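Local coordinates for trilobed Protease (Pyrococcus furiosus, PDB 2GOP), which forms the beta-propeller domain, of open-Velcro topology, of a protease, and probably helps to control which substrates reach the proteolytic part, at residues 12-17 / 321-326; 152-157 / 166-171; 256-261 / 275-280. All coordinates share one frame; numbering follows the deposited sequence.

Contact 1. Residues 12-17 / 321-326; sequences AKFAYL and TRLREL
R324 reaches L17 because its CG sits between the backbone N and the carbonyl carbon (chi1 56°) and the chain then runs extended to NE. L323 and F14 each keep CG on the side of the backbone N, opposite the carbonyl carbon, and this brings L323 CD1 against the base of the F14 ring. NE of R324 gives its hydrogen to L17 O at 2.8 Å. The bond is bent, 143° at the hydrogen. It lies in the carbonyl plane and close to the plane of the guanidinium, so the group is gripped at its edge. NH2 of R324 comes to the edge of the Y16 ring, 3.6 Å from Y16 CD1, with the two planes 35° apart. NH1 forms a salt bridge with E318, so two partners help to fix the rotation of the guanidinium.

L323 CD1 is the apolar centre. It lies 3.6 Å from F14 CB, and the two side chains cross at about a right angle. The same methyl is 3.8 Å from Y16 CE1. L17 CD2 rests 3.8 Å from L326 N and also near E325 CA. The E325 carboxylate is held elsewhere, by T337, Y339 and N340.

No direct backbone hydrogen bond joins the segments. One water does that work. It donates to A15 O and to R324 O, the latter at 2.7 Å, and accepts from L17 N. I193 of the second subunit packs on Y16.

The lead-in and start of strand 16-23 meet the loop before strand 325-329 and that strand's first residues. The first blade takes its four strands from the N-terminal end of the chain, the last from the C-terminal end. Closure by side chains and water, without a shared sheet, is characteristic of an open-Velcro beta-propeller.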
loop_
_atom_site.group_PDB
_atom_site.type_symbol
_atom_site.label_atom_id
_atom_site.label_comp_id
_atom_site.label_asym_id
_atom_site.label_seq_id
_atom_site.Cartn_x
_atom_site.Cartn_y
_atom_site.Cartn_z
ATOM N N ALA A 12 -6.040 14.306 23.726
ATOM C CA ALA A 12 -5.990 12.905 24.210
ATOM C C ALA A 12 -6.227 12.644 25.706
ATOM O O ALA A 12 -5.290 12.615 26.507
ATOM C CB ALA A 12 -4.689 12.253 23.772
ATOM N N LYS A 13 -7.495 12.431 26.050
ATOM C CA LYS A 13 -7.906 12.011 27.389
ATOM C C LYS A 13 -8.331 10.540 27.349
ATOM O O LYS A 13 -8.833 10.006 28.341
ATOM C CB LYS A 13 -9.111 12.838 27.865
ATOM C CG LYS A 13 -9.091 14.328 27.510
ATOM C CD LYS A 13 -8.634 15.202 28.668
ATOM C CE LYS A 13 -7.220 14.884 29.118
ATOM N NZ LYS A 13 -6.774 15.828 30.179
ATOM N N PHE A 14 -8.124 9.896 26.200
ATOM C CA PHE A 14 -8.838 8.666 25.857
ATOM C C PHE A 14 -8.008 7.395 25.958
ATOM O O PHE A 14 -6.791 7.438 26.084
ATOM C CB PHE A 14 -9.409 8.784 24.441
ATOM C CG PHE A 14 -10.349 9.941 24.268
ATOM C CD1 PHE A 14 -11.524 10.012 25.009
ATOM C CD2 PHE A 14 -10.062 10.966 23.371
ATOM C CE1 PHE A 14 -12.394 11.079 24.857
ATOM C CE2 PHE A 14 -10.931 12.036 23.213
ATOM C CZ PHE A 14 -12.098 12.093 23.958
ATOM N N ALA A 15 -8.710 6.268 25.919
ATOM C CA ALA A 15 -8.107 4.950 25.811
ATOM C C ALA A 15 -8.244 4.517 24.362
ATOM O O ALA A 15 -9.331 4.589 23.796
ATOM C CB ALA A 15 -8.809 3.973 26.724
ATOM N N TYR A 16 -7.139 4.085 23.762
ATOM C CA TYR A 16 -7.125 3.692 22.358
ATOM C C TYR A 16 -6.869 2.195 22.240
ATOM O O TYR A 16 -5.785 1.716 22.573
ATOM C CB TYR A 16 -6.065 4.490 21.597
ATOM C CG TYR A 16 -6.337 5.975 21.578
ATOM C CD1 TYR A 16 -7.239 6.526 20.670
ATOM C CD2 TYR A 16 -5.708 6.831 22.477
ATOM C CE1 TYR A 16 -7.503 7.898 20.657
ATOM C CE2 TYR A 16 -5.969 8.198 22.478
ATOM C CZ TYR A 16 -6.867 8.727 21.566
ATOM O OH TYR A 16 -7.115 10.087 21.554
ATOM N N LEU A 17 -7.876 1.471 21.750
ATOM C CA LEU A 17 -7.839 0.016 21.667
ATOM C C LEU A 17 -7.393 -0.450 20.284
ATOM O O LEU A 17 -7.824 0.097 19.274
ATOM C CB LEU A 17 -9.217 -0.579 21.962
ATOM C CG LEU A 17 -9.562 -0.845 23.434
ATOM C CD1 LEU A 17 -9.453 0.395 24.286
ATOM C CD2 LEU A 17 -10.941 -1.429 23.516
ATOM N N THR A 321 -19.632 8.862 16.988
ATOM C CA THR A 321 -19.697 9.459 18.329
ATOM C C THR A 321 -18.917 8.699 19.400
ATOM O O THR A 321 -18.793 9.182 20.530
ATOM C CB THR A 321 -21.154 9.571 18.805
ATOM O OG1 THR A 321 -21.789 8.292 18.692
ATOM C CG2 THR A 321 -21.911 10.589 17.964
ATOM N N ARG A 322 -18.401 7.521 19.057
ATOM C CA ARG A 322 -17.713 6.679 20.020
ATOM C C ARG A 322 -16.428 6.115 19.439
ATOM O O ARG A 322 -16.451 5.464 18.398
ATOM C CB ARG A 322 -18.616 5.521 20.437
ATOM C CG ARG A 322 -19.772 5.909 21.317
ATOM C CD ARG A 322 -19.299 6.180 22.734
ATOM N NE ARG A 322 -20.415 6.508 23.618
ATOM C CZ ARG A 322 -21.009 7.696 23.683
ATOM N NH1 ARG A 322 -20.596 8.711 22.926
ATOM N NH2 ARG A 322 -22.025 7.869 24.525
ATOM N N LEU A 323 -15.313 6.356 20.118
ATOM C CA LEU A 323 -14.075 5.665 19.799
ATOM C C LEU A 323 -14.301 4.163 19.890
ATOM O O LEU A 323 -15.189 3.695 20.598
ATOM C CB LEU A 323 -12.947 6.071 20.757
ATOM C CG LEU A 323 -12.165 7.343 20.434
ATOM C CD1 LEU A 323 -11.200 7.655 21.570
ATOM C CD2 LEU A 323 -11.428 7.186 19.107
ATOM N N ARG A 324 -13.497 3.413 19.157
ATOM C CA ARG A 324 -13.585 1.960 19.172
ATOM C C ARG A 324 -13.567 1.366 20.584
ATOM O O ARG A 324 -12.801 1.799 21.449
ATOM C CB ARG A 324 -12.475 1.338 18.322
ATOM C CG ARG A 324 -11.068 1.745 18.721
ATOM C CD ARG A 324 -10.114 1.698 17.544
ATOM N NE ARG A 324 -8.809 2.269 17.883
ATOM C CZ ARG A 324 -8.478 3.554 17.784
ATOM N NH1 ARG A 324 -9.340 4.465 17.356
ATOM N NH2 ARG A 324 -7.256 3.934 18.117
ATOM N N GLU A 325 -14.449 0.390 20.790
ATOM C CA GLU A 325 -14.480 -0.451 21.987
ATOM C C GLU A 325 -14.542 -1.917 21.530
ATOM O O GLU A 325 -14.784 -2.196 20.354
ATOM C CB GLU A 325 -15.706 -0.129 22.839
ATOM C CG GLU A 325 -15.761 1.299 23.407
ATOM C CD GLU A 325 -14.830 1.534 24.594
ATOM O OE1 GLU A 325 -14.268 0.562 25.146
ATOM O OE2 GLU A 325 -14.665 2.712 24.980
ATOM N N LEU A 326 -14.338 -2.840 22.458
ATOM C CA LEU A 326 -14.350 -4.264 22.153
ATOM C C LEU A 326 -15.753 -4.841 22.276
ATOM O O LEU A 326 -16.496 -4.537 23.220
ATOM C CB LEU A 326 -13.405 -5.017 23.092
ATOM C CG LEU A 326 -12.918 -6.394 22.632
ATOM C CD1 LEU A 326 -11.877 -6.263 21.556
ATOM C CD2 LEU A 326 -12.360 -7.169 23.812
HETATM O O HOH W 1 -10.509 3.198 21.550
#

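Contact 2. Residues 152-157 / 166-171; sequences TTFWIF and EEFEKP
E166 O takes the I156 N-H at 2.8 Å. The return bond, E166 N to I156 O, is weak. E167 and W155 form a non-hydrogen-bonded pair. The E167 side chain runs beside the indole, the carboxylate turned 53° from the ring; OE2 forms a salt bridge with K124. In the hydrogen-bonded pair of F168 and F154, F168 O accepts the F154 N-H at 2.7 Å, almost straight. The two rings are nearly parallel, 8° apart, but slid so that they barely overlap. F154 CB instead stands over the F168 face, 3.6 Å from its centroid. With an alanine here, F154 CB is likely to lose the aromatic face beneath it and W205 its stacking partner. E169 lays its CG 3.7 Å from T153 OG1. K170 exchanges two backbone bonds with T152, and its CG meets F154 CE1 at 3.7 Å. Its NZ goes on to E210. P171 O receives the T152 hydroxyl at 3.1 Å, from above the carbonyl plane.

The chemistry is divided by face. F154 and F168 pack on one face beside I156 and the aliphatic part of K170; the other combines W155 and T153 with E167 and E169, where K124 probably offsets some negative charge.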
loop_
_atom_site.group_PDB
_atom_site.type_symbol
_atom_site.label_atom_id
_atom_site.label_comp_id
_atom_site.label_asym_id
_atom_site.label_seq_id
_atom_site.Cartn_x
_atom_site.Cartn_y
_atom_site.Cartn_z
ATOM N N THR A 152 13.847 -10.549 4.265
ATOM C CA THR A 152 12.884 -10.875 5.307
ATOM C C THR A 152 13.369 -12.150 5.954
ATOM O O THR A 152 13.730 -13.097 5.258
ATOM C CB THR A 152 11.466 -11.098 4.744
ATOM O OG1 THR A 152 11.110 -10.013 3.871
ATOM C CG2 THR A 152 10.450 -11.198 5.888
ATOM N N THR A 153 13.408 -12.163 7.283
ATOM C CA THR A 153 13.788 -13.356 8.037
ATOM C C THR A 153 12.574 -14.037 8.678
ATOM O O THR A 153 11.701 -13.383 9.263
ATOM C CB THR A 153 14.842 -13.026 9.114
ATOM O OG1 THR A 153 16.008 -12.483 8.484
ATOM C CG2 THR A 153 15.233 -14.264 9.889
ATOM N N PHE A 154 12.537 -15.356 8.532
ATOM C CA PHE A 154 11.522 -16.215 9.126
ATOM C C PHE A 154 12.165 -17.055 10.244
ATOM O O PHE A 154 13.121 -17.799 10.000
ATOM C CB PHE A 154 10.925 -17.149 8.066
ATOM C CG PHE A 154 10.175 -16.436 6.941
ATOM C CD1 PHE A 154 10.851 -15.657 6.012
ATOM C CD2 PHE A 154 8.797 -16.595 6.793
ATOM C CE1 PHE A 154 10.170 -15.022 4.972
ATOM C CE2 PHE A 154 8.121 -15.965 5.764
ATOM C CZ PHE A 154 8.819 -15.182 4.840
ATOM N N TRP A 155 11.636 -16.937 11.460
ATOM C CA TRP A 155 12.076 -17.760 12.579
ATOM C C TRP A 155 10.944 -18.668 13.058
ATOM O O TRP A 155 9.811 -18.210 13.251
ATOM C CB TRP A 155 12.473 -16.905 13.778
ATOM C CG TRP A 155 13.610 -15.960 13.625
ATOM C CD1 TRP A 155 14.910 -16.209 13.898
ATOM C CD2 TRP A 155 13.530 -14.562 13.289
ATOM N NE1 TRP A 155 15.663 -15.068 13.705
ATOM C CE2 TRP A 155 14.832 -14.046 13.334
ATOM C CE3 TRP A 155 12.480 -13.709 12.918
ATOM C CZ2 TRP A 155 15.121 -12.711 13.027
ATOM C CZ3 TRP A 155 12.766 -12.391 12.622
ATOM C CH2 TRP A 155 14.081 -11.908 12.664
ATOM N N ILE A 156 11.252 -19.941 13.276
ATOM C CA ILE A 156 10.358 -20.816 14.023
ATOM C C ILE A 156 10.975 -21.017 15.397
ATOM O O ILE A 156 12.081 -21.539 15.517
ATOM C CB ILE A 156 10.140 -22.166 13.328
ATOM C CG1 ILE A 156 9.537 -21.949 11.934
ATOM C CG2 ILE A 156 9.199 -23.051 14.142
ATOM C CD1 ILE A 156 9.162 -23.249 11.230
ATOM N N PHE A 157 10.271 -20.553 16.421
ATOM C CA PHE A 157 10.705 -20.712 17.789
ATOM C C PHE A 157 9.862 -21.790 18.465
ATOM O O PHE A 157 8.646 -21.855 18.283
ATOM C CB PHE A 157 10.575 -19.393 18.554
ATOM C CG PHE A 157 11.257 -19.415 19.886
ATOM C CD1 PHE A 157 12.601 -19.075 19.995
ATOM C CD2 PHE A 157 10.574 -19.812 21.028
ATOM C CE1 PHE A 157 13.236 -19.113 21.219
ATOM C CE2 PHE A 157 11.217 -19.858 22.257
ATOM C CZ PHE A 157 12.539 -19.507 22.349
ATOM N N GLU A 166 14.185 -23.349 13.388
ATOM C CA GLU A 166 14.328 -23.088 11.964
ATOM C C GLU A 166 14.440 -21.581 11.745
ATOM O O GLU A 166 13.847 -20.792 12.488
ATOM C CB GLU A 166 13.147 -23.660 11.172
ATOM C CG GLU A 166 13.251 -25.167 10.852
ATOM C CD GLU A 166 12.298 -26.054 11.648
ATOM O OE1 GLU A 166 11.404 -25.525 12.346
ATOM O OE2 GLU A 166 12.435 -27.295 11.556
ATOM N N GLU A 167 15.208 -21.201 10.733
ATOM C CA GLU A 167 15.421 -19.809 10.376
ATOM C C GLU A 167 15.781 -19.743 8.890
ATOM O O GLU A 167 16.645 -20.479 8.426
ATOM C CB GLU A 167 16.524 -19.195 11.247
ATOM C CG GLU A 167 17.010 -17.814 10.771
ATOM C CD GLU A 167 17.774 -17.027 11.831
ATOM O OE1 GLU A 167 18.161 -17.600 12.867
ATOM O OE2 GLU A 167 17.993 -15.820 11.619
ATOM N N PHE A 168 15.090 -18.903 8.129
ATOM C CA PHE A 168 15.466 -18.694 6.729
ATOM C C PHE A 168 15.145 -17.289 6.276
ATOM O O PHE A 168 14.406 -16.561 6.937
ATOM C CB PHE A 168 14.816 -19.727 5.799
ATOM C CG PHE A 168 13.314 -19.686 5.770
ATOM C CD1 PHE A 168 12.643 -18.943 4.808
ATOM C CD2 PHE A 168 12.571 -20.424 6.682
ATOM C CE1 PHE A 168 11.268 -18.922 4.762
ATOM C CE2 PHE A 168 11.199 -20.409 6.649
ATOM C CZ PHE A 168 10.538 -19.660 5.679
ATOM N N GLU A 169 15.731 -16.915 5.147
ATOM C CA GLU A 169 15.567 -15.591 4.593
ATOM C C GLU A 169 14.894 -15.661 3.230
ATOM O O GLU A 169 15.118 -16.590 2.460
ATOM C CB GLU A 169 16.926 -14.906 4.482
ATOM C CG GLU A 169 17.521 -14.538 5.833
ATOM C CD GLU A 169 18.822 -13.765 5.721
ATOM O OE1 GLU A 169 19.416 -13.738 4.620
ATOM O OE2 GLU A 169 19.251 -13.186 6.744
ATOM N N LYS A 170 14.059 -14.670 2.958
ATOM C CA LYS A 170 13.499 -14.460 1.644
ATOM C C LYS A 170 13.717 -13.002 1.257
ATOM O O LYS A 170 14.144 -12.193 2.088
ATOM C CB LYS A 170 12.011 -14.827 1.656
ATOM C CG LYS A 170 11.758 -16.309 1.868
ATOM C CD LYS A 170 12.339 -17.128 0.726
ATOM C CE LYS A 170 11.817 -18.544 0.725
ATOM N NZ LYS A 170 12.315 -19.261 -0.469
ATOM N N PRO A 171 13.472 -12.660 -0.014
ATOM C CA PRO A 171 13.581 -11.262 -0.395
ATOM C C PRO A 171 12.657 -10.333 0.387
ATOM O O PRO A 171 11.641 -10.762 0.939
ATOM C CB PRO A 171 13.180 -11.272 -1.872
ATOM C CG PRO A 171 13.446 -12.657 -2.332
ATOM C CD PRO A 171 13.141 -13.520 -1.169
#

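Contact 3. Residues 256-261 / 275-280; sequences GILDEV and VYFTLF
L258 and F277 come at each other from opposite directions, and both leucine methyls meet the far end of the ring. L258 CD1 is 3.8 Å from F277 CE2. The same methyl stands 4.3 Å from the F277 ring centroid and 29° off the ring normal, an off-centre CH-pi contact. L258 CD2 touches F277 CZ at 3.9 Å. The branch of the leucine is therefore laid obliquely against the outer part of the ring. F277 has its CG between the backbone N and the carbonyl carbon (chi1 64°), and this turn sets the ring with L279 CD1 in its plane, at the edge. That methyl also lies 4.1 Å from L258 CD1. Leucine, phenylalanine and leucine so form one continuous apolar group.

I257 and V275 reach toward each other tip to tip, with I257 CD1 3.9 Å from V275 CG1. At the other end V261 crosses L279 obliquely, and V261 CG1 comes within 4.1 Å of L279 CD2.

No hydrogen bond passes between the segments. Their backbones stay well apart, 9.2 Å between I257 CA and V275 CA. The loop is shaped by its own type I turn from L258 to V261, closed by V261 N to L258 O at 3.2 Å. L258 O also receives K245 NZ. This turn brings L258 and V261 round to the same strand.

The loop links strand 254-256, last in its blade, to strand 264-271, first in the next. It packs on strand 274-281, the second strand of that next blade. Around the two lie strand 245-249, whose L246 touches I257, L258 and F277, strand 264-271, whose V265 touches L258 and L279, and strand 284-290, whose W290 meets I257 and F277.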
loop_
_atom_site.group_PDB
_atom_site.type_symbol
_atom_site.label_atom_id
_atom_site.label_comp_id
_atom_site.label_asym_id
_atom_site.label_seq_id
_atom_site.Cartn_x
_atom_site.Cartn_y
_atom_site.Cartn_z
ATOM N N GLY A 256 -12.833 -17.850 -6.314
ATOM C CA GLY A 256 -13.244 -16.566 -5.728
ATOM C C GLY A 256 -14.561 -16.705 -4.958
ATOM O O GLY A 256 -15.457 -17.504 -5.338
ATOM N N ILE A 257 -14.695 -15.916 -3.898
ATOM C CA ILE A 257 -15.918 -15.886 -3.111
ATOM C C ILE A 257 -16.587 -14.499 -3.086
ATOM O O ILE A 257 -17.684 -14.378 -2.595
ATOM C CB ILE A 257 -15.694 -16.387 -1.670
ATOM C CG1 ILE A 257 -14.687 -15.496 -0.911
ATOM C CG2 ILE A 257 -15.248 -17.848 -1.685
ATOM C CD1 ILE A 257 -14.723 -15.663 0.612
ATOM N N LEU A 258 -15.933 -13.478 -3.623
ATOM C CA LEU A 258 -16.541 -12.144 -3.735
ATOM C C LEU A 258 -16.419 -11.565 -5.146
ATOM O O LEU A 258 -16.391 -10.364 -5.304
ATOM C CB LEU A 258 -15.870 -11.196 -2.730
ATOM C CG LEU A 258 -16.091 -11.507 -1.240
ATOM C CD1 LEU A 258 -15.157 -10.693 -0.341
ATOM C CD2 LEU A 258 -17.526 -11.282 -0.863
ATOM N N ASP A 259 -16.336 -12.402 -6.171
ATOM C CA ASP A 259 -16.148 -11.874 -7.531
ATOM C C ASP A 259 -17.320 -11.005 -8.010
ATOM O O ASP A 259 -17.122 -10.087 -8.801
ATOM C CB ASP A 259 -15.941 -12.988 -8.550
ATOM C CG ASP A 259 -14.704 -13.787 -8.308
ATOM O OD1 ASP A 259 -13.849 -13.362 -7.495
ATOM O OD2 ASP A 259 -14.608 -14.871 -8.949
ATOM N N GLU A 260 -18.527 -11.277 -7.520
ATOM C CA GLU A 260 -19.718 -10.556 -7.967
ATOM C C GLU A 260 -20.074 -9.377 -7.035
ATOM O O GLU A 260 -21.103 -8.726 -7.231
ATOM C CB GLU A 260 -20.902 -11.526 -8.151
ATOM C CG GLU A 260 -20.722 -12.574 -9.265
ATOM C CD GLU A 260 -19.661 -13.632 -8.955
ATOM O OE1 GLU A 260 -19.628 -14.143 -7.820
ATOM O OE2 GLU A 260 -18.863 -13.961 -9.854
ATOM N N VAL A 261 -19.208 -9.083 -6.055
ATOM C CA VAL A 261 -19.433 -7.997 -5.100
ATOM C C VAL A 261 -18.395 -6.903 -5.332
ATOM O O VAL A 261 -17.210 -7.133 -5.166
ATOM C CB VAL A 261 -19.331 -8.501 -3.650
ATOM C CG1 VAL A 261 -19.381 -7.351 -2.673
ATOM C CG2 VAL A 261 -20.450 -9.532 -3.355
ATOM N N VAL A 275 -15.287 -18.174 6.087
ATOM C CA VAL A 275 -14.431 -17.031 5.912
ATOM C C VAL A 275 -15.106 -15.827 6.534
ATOM O O VAL A 275 -16.262 -15.529 6.246
ATOM C CB VAL A 275 -14.104 -16.791 4.417
ATOM C CG1 VAL A 275 -13.307 -15.494 4.234
ATOM C CG2 VAL A 275 -13.320 -17.974 3.854
ATOM N N TYR A 276 -14.356 -15.152 7.399
ATOM C CA TYR A 276 -14.809 -13.989 8.117
ATOM C C TYR A 276 -14.040 -12.816 7.538
ATOM O O TYR A 276 -12.813 -12.878 7.415
ATOM C CB TYR A 276 -14.492 -14.157 9.609
ATOM C CG TYR A 276 -15.192 -15.340 10.269
ATOM C CD1 TYR A 276 -14.734 -16.631 10.096
ATOM C CD2 TYR A 276 -16.302 -15.150 11.081
ATOM C CE1 TYR A 276 -15.367 -17.702 10.698
ATOM C CE2 TYR A 276 -16.946 -16.217 11.689
ATOM C CZ TYR A 276 -16.471 -17.491 11.501
ATOM O OH TYR A 276 -17.108 -18.557 12.098
ATOM N N PHE A 277 -14.748 -11.752 7.180
ATOM C CA PHE A 277 -14.120 -10.654 6.475
ATOM C C PHE A 277 -14.882 -9.351 6.608
ATOM O O PHE A 277 -16.080 -9.333 6.866
ATOM C CB PHE A 277 -13.974 -11.007 4.990
ATOM C CG PHE A 277 -15.282 -11.178 4.292
ATOM C CD1 PHE A 277 -15.975 -12.382 4.371
ATOM C CD2 PHE A 277 -15.840 -10.133 3.571
ATOM C CE1 PHE A 277 -17.191 -12.535 3.739
ATOM C CE2 PHE A 277 -17.070 -10.292 2.943
ATOM C CZ PHE A 277 -17.738 -11.497 3.036
ATOM N N THR A 278 -14.144 -8.265 6.408
ATOM C CA THR A 278 -14.714 -6.928 6.431
ATOM C C THR A 278 -14.809 -6.385 5.016
ATOM O O THR A 278 -13.954 -6.652 4.165
ATOM C CB THR A 278 -13.898 -5.947 7.303
ATOM O OG1 THR A 278 -12.552 -5.875 6.826
ATOM C CG2 THR A 278 -13.898 -6.391 8.771
ATOM N N LEU A 279 -15.888 -5.642 4.771
ATOM C CA LEU A 279 -16.129 -4.951 3.504
ATOM C C LEU A 279 -16.251 -3.459 3.764
ATOM O O LEU A 279 -16.813 -3.057 4.782
ATOM C CB LEU A 279 -17.427 -5.445 2.862
ATOM C CG LEU A 279 -17.387 -6.187 1.530
ATOM C CD1 LEU A 279 -16.244 -7.170 1.399
ATOM C CD2 LEU A 279 -18.739 -6.874 1.345
ATOM N N PHE A 280 -15.710 -2.657 2.845
ATOM C CA PHE A 280 -15.878 -1.205 2.839
ATOM C C PHE A 280 -17.093 -0.872 1.960
ATOM O O PHE A 280 -17.059 -1.091 0.746
ATOM C CB PHE A 280 -14.637 -0.511 2.279
ATOM C CG PHE A 280 -13.456 -0.510 3.216
ATOM C CD1 PHE A 280 -12.815 -1.693 3.553
ATOM C CD2 PHE A 280 -12.972 0.678 3.737
ATOM C CE1 PHE A 280 -11.724 -1.692 4.404
ATOM C CE2 PHE A 280 -11.882 0.690 4.589
ATOM C CZ PHE A 280 -11.254 -0.498 4.925
#

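In the fold
The three contacts share no strand and do not touch; the closest two, contacts 1 and 3, are about 12 Å apart between nearest atoms. Contacts 1 and 3 are buried, while contact 2 is partly exposed. Contact 2 holds neighbouring strands within one blade, and a backbone ladder carries it. Contact 3 lies where one blade passes to the next and relies on apolar side chains alone. Contact 1 brings the first and last blades together and mixes an arginine bond, a water and apolar packing. Contacts 2 and 3 follow in series along the chain, inside the long loop that contact 1 closes. Contact 1 thus completes the ring of blades.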